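Local coordinates for TerD domain-containing protein (Streptomyces coelicolor A3, PDB 2QZ7), which is of unknown function but belongs to the TerD family and may, like its relatives, take part in tellurite or stress resistance, at residues Val132-Gly135 with Tyr136-Leu139. Residues are numbered along the deposited sequence; the frame is centred on the assembly and turned at random.
Sequences VAEG and YREL
E134 and R137 close a tight antiparallel β-hairpin between strands 129-134 and 137-142, the latter an outermost strand of one sheet of the TerD domain. A two-residue type II' turn, G135-Y136, reverses the chain; its first corner needs the positive phi (57°) that G135 adopts readily. E134 and R137 form the hydrogen-bonded pair beside it: E134 N donates to R137 O at 2.8 Å, and R137 N returns a bond to E134 O, lying well above that carbonyl's plane. Their side chains share one face of the sheet. In both residues CG points away from the backbone N; the glutamate chain then stays extended, while the arginine bends at chi3 (48°), bringing R137 NH2 2.8 Å from E134 OE1 in a nearly straight salt bridge. The carboxylate oxygen lies in the guanidinium plane, but E134 OE1 is met on its anti side, with the donor tilted out of the carboxylate plane, and the two flat groups stand almost perpendicular, 85° apart. E134 OE2 accepts the backbone N-H of K24, giving each carboxylate oxygen a partner. Further from the turn, A133 faces E138 as a non-hydrogen-bonded pair; beyond it L139 N reaches V132 O at 2.6 Å. There V132 CG1 rests 4.0 Å from L139 CB, and both side chains touch V26. Main-chain bonds thus set the hairpin's register, while the charged pair ties the strands together on one face and probably favours ionised E134.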
ATOM      1  N   VAL A 132       0.019   1.950  -9.701  1.00 46.01           N
ATOM      2  CA  VAL A 132      -0.893   2.919  -9.152  1.00 45.51           C
ATOM      3  C   VAL A 132      -1.471   3.729 -10.325  1.00 45.43           C
ATOM      4  O   VAL A 132      -0.725   4.257 -11.149  1.00 45.58           O
ATOM      5  CB  VAL A 132      -0.134   3.846  -8.154  1.00 46.00           C
ATOM      6  CG1 VAL A 132      -1.053   4.907  -7.548  1.00 45.27           C
ATOM      7  CG2 VAL A 132       0.500   2.987  -7.074  1.00 47.29           C
ATOM      8  N   ALA A 133      -2.792   3.828 -10.414  1.00 44.75           N
ATOM      9  CA  ALA A 133      -3.398   4.532 -11.569  1.00 44.67           C
ATOM     10  C   ALA A 133      -4.645   5.279 -11.188  1.00 44.97           C
ATOM     11  O   ALA A 133      -5.303   4.922 -10.214  1.00 45.15           O
ATOM     12  CB  ALA A 133      -3.731   3.550 -12.658  1.00 44.08           C
ATOM     13  N   GLU A 134      -4.980   6.309 -11.976  1.00 44.20           N
ATOM     14  CA  GLU A 134      -6.321   6.871 -11.939  1.00 44.85           C
ATOM     15  C   GLU A 134      -7.045   6.456 -13.228  1.00 44.39           C
ATOM     16  O   GLU A 134      -6.811   7.040 -14.301  1.00 43.31           O
ATOM     17  CB  GLU A 134      -6.326   8.409 -11.790  1.00 45.46           C
ATOM     18  CG  GLU A 134      -7.750   8.907 -11.531  1.00 46.79           C
ATOM     19  CD  GLU A 134      -7.986  10.427 -11.624  1.00 49.31           C
ATOM     20  OE1 GLU A 134      -7.206  11.170 -12.295  1.00 48.99           O
ATOM     21  OE2 GLU A 134      -9.028  10.849 -11.053  1.00 49.02           O
ATOM     22  N   GLY A 135      -7.902   5.439 -13.134  1.00 43.43           N
ATOM     23  CA  GLY A 135      -8.502   4.884 -14.339  1.00 42.83           C
ATOM     24  C   GLY A 135      -7.400   4.445 -15.281  1.00 43.25           C
ATOM     25  O   GLY A 135      -6.531   3.629 -14.918  1.00 43.96           O
ATOM     26  N   TYR A 136      -7.428   4.987 -16.486  1.00 43.49           N
ATOM     27  CA  TYR A 136      -6.377   4.767 -17.489  1.00 44.59           C
ATOM     28  C   TYR A 136      -5.112   5.657 -17.431  1.00 45.83           C
ATOM     29  O   TYR A 136      -4.234   5.525 -18.293  1.00 46.44           O
ATOM     30  CB  TYR A 136      -6.984   4.823 -18.892  1.00 43.40           C
ATOM     31  CG  TYR A 136      -8.057   3.797 -19.091  1.00 42.48           C
ATOM     32  CD1 TYR A 136      -7.740   2.470 -19.327  1.00 39.46           C
ATOM     33  CD2 TYR A 136      -9.389   4.155 -19.028  1.00 43.87           C
ATOM     34  CE1 TYR A 136      -8.734   1.502 -19.479  1.00 41.70           C
ATOM     35  CE2 TYR A 136     -10.392   3.221 -19.208  1.00 44.10           C
ATOM     36  CZ  TYR A 136     -10.066   1.897 -19.426  1.00 43.33           C
ATOM     37  OH  TYR A 136     -11.093   1.003 -19.592  1.00 41.88           O
ATOM     38  N   ARG A 137      -5.017   6.556 -16.448  1.00 46.70           N
ATOM     39  CA  ARG A 137      -3.782   7.346 -16.268  1.00 47.45           C
ATOM     40  C   ARG A 137      -2.828   6.665 -15.285  1.00 47.36           C
ATOM     41  O   ARG A 137      -3.108   6.621 -14.086  1.00 45.93           O
ATOM     42  CB  ARG A 137      -4.110   8.732 -15.767  1.00 48.23           C
ATOM     43  CG  ARG A 137      -3.024   9.780 -16.117  1.00 52.42           C
ATOM     44  CD  ARG A 137      -3.579  11.182 -15.986  1.00 55.90           C
ATOM     45  NE  ARG A 137      -4.283  11.342 -14.711  1.00 61.07           N
ATOM     46  CZ  ARG A 137      -3.702  11.655 -13.550  1.00 63.66           C
ATOM     47  NH1 ARG A 137      -2.387  11.863 -13.471  1.00 64.40           N
ATOM     48  NH2 ARG A 137      -4.448  11.760 -12.458  1.00 64.19           N
ATOM     49  N   GLU A 138      -1.723   6.114 -15.794  1.00 47.54           N
ATOM     50  CA  GLU A 138      -0.741   5.486 -14.942  1.00 48.64           C
ATOM     51  C   GLU A 138      -0.059   6.520 -14.044  1.00 47.87           C
ATOM     52  O   GLU A 138       0.454   7.513 -14.540  1.00 46.53           O
ATOM     53  CB  GLU A 138       0.309   4.729 -15.761  1.00 50.08           C
ATOM     54  CG  GLU A 138       1.201   3.791 -14.907  1.00 54.59           C
ATOM     55  CD  GLU A 138       2.657   3.765 -15.397  1.00 63.17           C
ATOM     56  OE1 GLU A 138       2.934   3.151 -16.455  1.00 66.73           O
ATOM     57  OE2 GLU A 138       3.532   4.363 -14.726  1.00 66.42           O
ATOM     58  N   LEU A 139      -0.044   6.266 -12.735  1.00 46.91           N
ATOM     59  CA  LEU A 139       0.659   7.156 -11.788  1.00 46.55           C
ATOM     60  C   LEU A 139       2.038   6.635 -11.418  1.00 45.96           C
ATOM     61  O   LEU A 139       3.015   7.370 -11.414  1.00 45.43           O
ATOM     62  CB  LEU A 139      -0.190   7.429 -10.539  1.00 45.72           C
ATOM     63  CG  LEU A 139      -1.519   8.169 -10.760  1.00 46.66           C
ATOM     64  CD1 LEU A 139      -2.283   8.294  -9.437  1.00 47.96           C
ATOM     65  CD2 LEU A 139      -1.289   9.552 -11.378  1.00 44.23           C
TER